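Local coordinates for calcium binding protein (Fasciola hepatica, PDB 5FX0) that probably binds calcium ions through its EF-hand part, the piece described being its dynein light chain-like domain, which pairs with a second copy, at residues D54-N57 against Y58-K62; W77-F80 against S81-P84. All blocks are in the same frame, centred on the assembly; numbering follows the deposited sequence.

Contact 1: D54-N57 against Y58-K62; sequences DMKN and YMDEK
K56 and D60, one turn apart on the helix 48-63, join in a salt bridge: K56 NZ stands 2.9 Å from D60 OD2 and donates to the syn lone pair of that oxygen. The two side chains run at a slant to each other, and CE of the lysine also lies beside the carboxylate. The lysine chain reaches this place by bending at chi2 and again at chi4 (125°), which turns its ammonium group back toward the next turn. A long, flexible cation suits this place, because K56 NZ also donates to the backbone O of W67, while D60 OD1 accepts from W67 N. Lysine and aspartate together therefore hold the backbone N and O of W67, the first residue of strand 67-72.

Beneath these ends runs the helix backbone, with i to i+4 bonds such as Y58 N to D54 O at 2.9 Å and E61 N to N57 O at 3.0 Å. E61 runs extended back along the preceding turn, its CG resting 3.3 Å from N57 O. On another side of the helix the thioether residues M55 and M59 bring their CE methyls to 4.3 Å; unbranched and flexible, both suit a buried helix face.

Y58, with CG anti to the backbone N (chi1 169°), sends its ring to E29 and K33 of helix 24-40, where M55 also meets V30. M55 touches C69 and M59 touches W67, so these two turns pack between helix 24-40 and strand 67-72, while K56 packs on F80 of the second subunit.

Contact 2: W77-F80 against S81-P84; sequences WMHF and SHEP
The rings of H79 and H82 meet obliquely, their centroids 4.8 Å apart and their planes at 59°, where strand 75-79 gives way to the loop before strand 87-92; beyond the strand end an ST turn at S81 starts that loop. H79 brings its NE2 and CE1 side over one face of H82, with NE2 3.5 Å above that plane and offset toward the rim; in return H82 ND1 lies at the edge of the H79 ring, in its plane. One face of H79 also has the backbone N of S81 above its centre. The F80 ring takes S81 CB over one face in a CH-pi contact, 3.9 Å from the centroid and 12° off the ring normal.

In this dynein light chain fold strand 75-79 crosses to the partner subunit: W77, M78 and H79 pair in an antiparallel ladder with a strand of the second subunit. H79 and H82 both pack on Q53 of that subunit, a setting where flat, polar imidazoles can lie against each other and still tolerate solvent. F80 is buried, as suits its apolar ring: it meets F85 edge-to-face and W100 within its own chain, and packs on Q68 of the second subunit.

The first torsion of F80 (chi1 159°) sets its ring beside the carbonyl carbon, and hence close to the next residue, S81. Serine suits this place because it is small enough to put its CB over the phenyl and still offers a hydroxyl oxygen to the turn: S81 OG accepts from E83 N at 3.0 Å.

In the fold
Both contacts are local and partly buried, yet they belong to different parts of the domain, with centres 21 Å apart and no atoms touching. Contact 1 lies within a single helix, about 11 Å from the centre of the chain; contact 2 lies farther out, at about 17 Å, on a strand end and the loop after it. Contact 1 combines regular helix bonding, an ion pair and a methionine face turned to its own subunit's core. In contact 2, ring packing and one turn bond replace that regularity. Both reach the subunit interface, contact 1 through one lysine, contact 2 through most of its residues, its strand joining the partner's sheet.

Contact 1: D54-N57 against Y58-K62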
ATOM      1  N   ASP A  54      -0.314  13.080  -7.239  1.00 52.25           N
ATOM      2  CA  ASP A  54      -1.389  13.641  -8.091  1.00 53.59           C
ATOM      3  C   ASP A  54      -2.693  12.832  -8.107  1.00 54.14           C
ATOM      4  O   ASP A  54      -3.786  13.404  -8.135  1.00 52.82           O
ATOM      5  CB  ASP A  54      -0.890  13.855  -9.522  1.00 56.10           C
ATOM      6  CG  ASP A  54       0.311  14.809  -9.586  1.00 65.19           C
ATOM      7  OD1 ASP A  54       0.435  15.691  -8.693  1.00 66.18           O
ATOM      8  OD2 ASP A  54       1.140  14.655 -10.519  1.00 72.47           O
ATOM      9  N   MET A  55      -2.592  11.512  -8.066  1.00 53.31           N
ATOM     10  CA  MET A  55      -3.789  10.713  -7.874  1.00 54.48           C
ATOM     11  C   MET A  55      -4.496  11.107  -6.572  1.00 52.78           C
ATOM     12  O   MET A  55      -5.697  11.368  -6.575  1.00 57.85           O
ATOM     13  CB  MET A  55      -3.487   9.210  -7.880  1.00 51.59           C
ATOM     14  CG  MET A  55      -3.291   8.626  -9.248  1.00 54.23           C
ATOM     15  SD  MET A  55      -4.718   8.685 -10.343  1.00 64.26           S
ATOM     16  CE  MET A  55      -5.947   7.782  -9.402  1.00 61.50           C
ATOM     17  N   LYS A  56      -3.752  11.141  -5.473  1.00 54.43           N
ATOM     18  CA  LYS A  56      -4.337  11.463  -4.162  1.00 54.52           C
ATOM     19  C   LYS A  56      -4.983  12.857  -4.126  1.00 50.65           C
ATOM     20  O   LYS A  56      -6.050  13.012  -3.557  1.00 48.20           O
ATOM     21  CB  LYS A  56      -3.328  11.255  -3.015  1.00 55.55           C
ATOM     22  CG  LYS A  56      -3.131  12.468  -2.119  1.00 64.86           C
ATOM     23  CD  LYS A  56      -2.998  12.107  -0.659  1.00 68.24           C
ATOM     24  CE  LYS A  56      -3.345  13.292   0.237  1.00 67.81           C
ATOM     25  NZ  LYS A  56      -4.411  12.913   1.207  1.00 67.69           N
ATOM     26  N   ASN A  57      -4.325  13.845  -4.725  1.00 53.31           N
ATOM     27  CA  ASN A  57      -4.850  15.221  -4.819  1.00 55.67           C
ATOM     28  C   ASN A  57      -6.091  15.329  -5.709  1.00 58.91           C
ATOM     29  O   ASN A  57      -7.070  15.956  -5.311  1.00 64.71           O
ATOM     30  CB  ASN A  57      -3.769  16.192  -5.326  1.00 56.22           C
ATOM     31  CG  ASN A  57      -2.598  16.348  -4.349  1.00 54.96           C
ATOM     32  OD1 ASN A  57      -2.686  15.981  -3.189  1.00 53.89           O
ATOM     33  ND2 ASN A  57      -1.492  16.877  -4.838  1.00 59.20           N
ATOM     34  N   TYR A  58      -6.057  14.706  -6.891  1.00 56.06           N
ATOM     35  CA  TYR A  58      -7.217  14.681  -7.804  1.00 57.61           C
ATOM     36  C   TYR A  58      -8.468  14.121  -7.121  1.00 60.75           C
ATOM     37  O   TYR A  58      -9.566  14.656  -7.261  1.00 61.54           O
ATOM     38  CB  TYR A  58      -6.891  13.877  -9.070  1.00 58.56           C
ATOM     39  CG  TYR A  58      -8.069  13.540  -9.969  1.00 64.14           C
ATOM     40  CD1 TYR A  58      -8.525  14.445 -10.945  1.00 62.96           C
ATOM     41  CD2 TYR A  58      -8.711  12.295  -9.874  1.00 61.34           C
ATOM     42  CE1 TYR A  58      -9.591  14.117 -11.778  1.00 64.38           C
ATOM     43  CE2 TYR A  58      -9.780  11.965 -10.694  1.00 60.65           C
ATOM     44  CZ  TYR A  58     -10.209  12.867 -11.649  1.00 66.60           C
ATOM     45  OH  TYR A  58     -11.271  12.516 -12.451  1.00 74.72           O
ATOM     46  N   MET A  59      -8.284  13.063  -6.342  1.00 60.50           N
ATOM     47  CA  MET A  59      -9.395  12.415  -5.696  1.00 57.33           C
ATOM     48  C   MET A  59      -9.882  13.109  -4.448  1.00 55.18           C
ATOM     49  O   MET A  59     -11.064  13.054  -4.155  1.00 58.37           O
ATOM     50  CB  MET A  59      -9.022  10.984  -5.400  1.00 59.50           C
ATOM     51  CG  MET A  59      -8.771  10.248  -6.700  1.00 64.16           C
ATOM     52  SD  MET A  59      -9.017   8.503  -6.487  1.00 74.28           S
ATOM     53  CE  MET A  59      -7.581   8.117  -5.492  1.00 67.08           C
ATOM     54  N   ASP A  60      -8.973  13.711  -3.696  1.00 55.83           N
ATOM     55  CA  ASP A  60      -9.339  14.584  -2.576  1.00 61.83           C
ATOM     56  C   ASP A  60     -10.267  15.712  -3.103  1.00 60.15           C
ATOM     57  O   ASP A  60     -11.376  15.897  -2.615  1.00 61.98           O
ATOM     58  CB  ASP A  60      -8.072  15.172  -1.877  1.00 54.67           C
ATOM     59  CG  ASP A  60      -7.381  14.187  -0.884  1.00 56.19           C
ATOM     60  OD1 ASP A  60      -7.944  13.154  -0.478  1.00 60.33           O
ATOM     61  OD2 ASP A  60      -6.238  14.458  -0.477  1.00 57.35           O
ATOM     62  N   GLU A  61      -9.807  16.409  -4.133  1.00 67.65           N
ATOM     63  CA  GLU A  61     -10.551  17.516  -4.754  1.00 73.58           C
ATOM     64  C   GLU A  61     -11.892  17.103  -5.371  1.00 78.69           C
ATOM     65  O   GLU A  61     -12.879  17.827  -5.245  1.00 82.55           O
ATOM     66  CB  GLU A  61      -9.691  18.195  -5.828  1.00 78.69           C
ATOM     67  CG  GLU A  61      -8.476  18.943  -5.284  1.00 82.61           C
ATOM     68  CD  GLU A  61      -7.377  19.126  -6.322  1.00 93.92           C
ATOM     69  OE1 GLU A  61      -7.678  19.125  -7.539  1.00101.10           O
ATOM     70  OE2 GLU A  61      -6.199  19.268  -5.922  1.00 98.83           O
ATOM     71  N   LYS A  62     -11.921  15.940  -6.024  1.00 79.53           N
ATOM     72  CA  LYS A  62     -13.090  15.480  -6.771  1.00 72.57           C
ATOM     73  C   LYS A  62     -14.083  14.616  -5.977  1.00 67.92           C
ATOM     74  O   LYS A  62     -15.257  14.594  -6.322  1.00 61.41           O
ATOM     75  CB  LYS A  62     -12.628  14.721  -8.015  1.00 75.64           C
ATOM     76  CG  LYS A  62     -13.716  14.541  -9.051  1.00 80.48           C
ATOM     77  CD  LYS A  62     -13.150  14.170 -10.406  1.00 82.72           C
ATOM     78  CE  LYS A  62     -14.232  14.225 -11.471  1.00 80.74           C
ATOM     79  NZ  LYS A  62     -14.738  15.602 -11.720  1.00 79.79           N
TER

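Contact 2: W77-F80 against S81-P84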
ATOM      1  N   TRP A  77      -1.075  -7.664  -0.156  1.00 42.91           N
ATOM      2  CA  TRP A  77      -2.144  -8.084   0.732  1.00 43.32           C
ATOM      3  C   TRP A  77      -2.367  -6.884   1.643  1.00 48.56           C
ATOM      4  O   TRP A  77      -1.411  -6.364   2.205  1.00 48.66           O
ATOM      5  CB  TRP A  77      -1.688  -9.304   1.546  1.00 45.81           C
ATOM      6  CG  TRP A  77      -1.232 -10.408   0.678  1.00 48.84           C
ATOM      7  CD1 TRP A  77      -1.996 -11.419   0.163  1.00 47.07           C
ATOM      8  CD2 TRP A  77       0.092 -10.590   0.144  1.00 53.68           C
ATOM      9  NE1 TRP A  77      -1.223 -12.236  -0.631  1.00 50.91           N
ATOM     10  CE2 TRP A  77       0.058 -11.751  -0.667  1.00 50.63           C
ATOM     11  CE3 TRP A  77       1.298  -9.881   0.266  1.00 50.83           C
ATOM     12  CZ2 TRP A  77       1.175 -12.217  -1.351  1.00 50.68           C
ATOM     13  CZ3 TRP A  77       2.412 -10.355  -0.408  1.00 52.76           C
ATOM     14  CH2 TRP A  77       2.339 -11.518  -1.210  1.00 50.63           C
ATOM     15  N   MET A  78      -3.601  -6.416   1.787  1.00 56.81           N
ATOM     16  CA  MET A  78      -3.861  -5.180   2.531  1.00 61.81           C
ATOM     17  C   MET A  78      -5.031  -5.296   3.499  1.00 69.75           C
ATOM     18  O   MET A  78      -5.840  -6.247   3.420  1.00 70.07           O
ATOM     19  CB  MET A  78      -4.078  -4.002   1.579  1.00 67.49           C
ATOM     20  CG  MET A  78      -5.314  -4.074   0.696  1.00 78.81           C
ATOM     21  SD  MET A  78      -5.758  -2.447   0.038  1.00104.84           S
ATOM     22  CE  MET A  78      -7.541  -2.616  -0.132  1.00104.80           C
ATOM     23  N   HIS A  79      -5.076  -4.333   4.424  1.00 70.87           N
ATOM     24  CA  HIS A  79      -6.209  -4.138   5.327  1.00 78.81           C
ATOM     25  C   HIS A  79      -6.283  -2.687   5.854  1.00 78.44           C
ATOM     26  O   HIS A  79      -5.278  -2.128   6.306  1.00 72.83           O
ATOM     27  CB  HIS A  79      -6.169  -5.130   6.499  1.00 81.74           C
ATOM     28  CG  HIS A  79      -7.482  -5.260   7.216  1.00 87.73           C
ATOM     29  ND1 HIS A  79      -8.591  -5.844   6.638  1.00 94.91           N
ATOM     30  CD2 HIS A  79      -7.866  -4.873   8.454  1.00 89.58           C
ATOM     31  CE1 HIS A  79      -9.599  -5.815   7.491  1.00 91.03           C
ATOM     32  NE2 HIS A  79      -9.185  -5.234   8.602  1.00 91.34           N
ATOM     33  N   PHE A  80      -7.470  -2.090   5.734  1.00 78.75           N
ATOM     34  CA  PHE A  80      -7.817  -0.793   6.330  1.00 86.38           C
ATOM     35  C   PHE A  80      -9.039  -0.932   7.249  1.00 87.70           C
ATOM     36  O   PHE A  80      -8.998  -0.504   8.402  1.00 89.55           O
ATOM     37  CB  PHE A  80      -8.076   0.252   5.230  1.00 90.52           C
ATOM     38  CG  PHE A  80      -8.901   1.452   5.678  1.00 98.61           C
ATOM     39  CD1 PHE A  80      -8.644   2.118   6.885  1.00101.35           C
ATOM     40  CD2 PHE A  80      -9.928   1.933   4.872  1.00101.57           C
ATOM     41  CE1 PHE A  80      -9.407   3.212   7.274  1.00104.89           C
ATOM     42  CE2 PHE A  80     -10.688   3.029   5.256  1.00105.67           C
ATOM     43  CZ  PHE A  80     -10.428   3.668   6.456  1.00107.05           C
ATOM     44  N   SER A  81     -10.132  -1.495   6.728  1.00 93.91           N
ATOM     45  CA  SER A  81     -11.404  -1.527   7.452  1.00 91.01           C
ATOM     46  C   SER A  81     -12.293  -2.714   7.076  1.00 90.60           C
ATOM     47  O   SER A  81     -12.296  -3.175   5.929  1.00 80.34           O
ATOM     48  CB  SER A  81     -12.175  -0.225   7.202  1.00 86.43           C
ATOM     49  OG  SER A  81     -13.179  -0.040   8.178  1.00 87.94           O
ATOM     50  N   HIS A  82     -13.031  -3.196   8.076  1.00 92.94           N
ATOM     51  CA  HIS A  82     -14.155  -4.103   7.875  1.00 95.65           C
ATOM     52  C   HIS A  82     -15.363  -3.308   7.387  1.00 94.41           C
ATOM     53  O   HIS A  82     -16.233  -3.853   6.712  1.00 92.66           O
ATOM     54  CB  HIS A  82     -14.516  -4.819   9.182  1.00101.48           C
ATOM     55  CG  HIS A  82     -13.394  -5.617   9.769  1.00104.35           C
ATOM     56  ND1 HIS A  82     -12.846  -6.713   9.135  1.00106.71           N
ATOM     57  CD2 HIS A  82     -12.719  -5.479  10.935  1.00105.31           C
ATOM     58  CE1 HIS A  82     -11.880  -7.212   9.884  1.00108.16           C
ATOM     59  NE2 HIS A  82     -11.781  -6.481  10.981  1.00108.24           N
ATOM     60  N   GLU A  83     -15.403  -2.018   7.726  1.00 98.82           N
ATOM     61  CA  GLU A  83     -16.483  -1.123   7.297  1.00102.99           C
ATOM     62  C   GLU A  83     -16.457  -0.919   5.776  1.00 96.38           C
ATOM     63  O   GLU A  83     -15.419  -1.122   5.131  1.00 95.29           O
ATOM     64  CB  GLU A  83     -16.372   0.265   7.963  1.00108.30           C
ATOM     65  CG  GLU A  83     -16.305   0.296   9.487  1.00109.86           C
ATOM     66  CD  GLU A  83     -17.578  -0.197  10.140  1.00118.50           C
ATOM     67  OE1 GLU A  83     -18.659   0.351   9.835  1.00130.63           O
ATOM     68  OE2 GLU A  83     -17.501  -1.130  10.966  1.00122.04           O
ATOM     69  N   PRO A  84     -17.599  -0.511   5.195  1.00 86.46           N
ATOM     70  CA  PRO A  84     -17.522  -0.019   3.817  1.00 81.39           C
ATOM     71  C   PRO A  84     -16.622   1.222   3.714  1.00 72.79           C
ATOM     72  O   PRO A  84     -16.665   2.088   4.581  1.00 67.74           O
ATOM     73  CB  PRO A  84     -18.982   0.334   3.472  1.00 81.07           C
ATOM     74  CG  PRO A  84     -19.704   0.397   4.777  1.00 83.25           C
ATOM     75  CD  PRO A  84     -18.984  -0.538   5.704  1.00 84.77           C
TER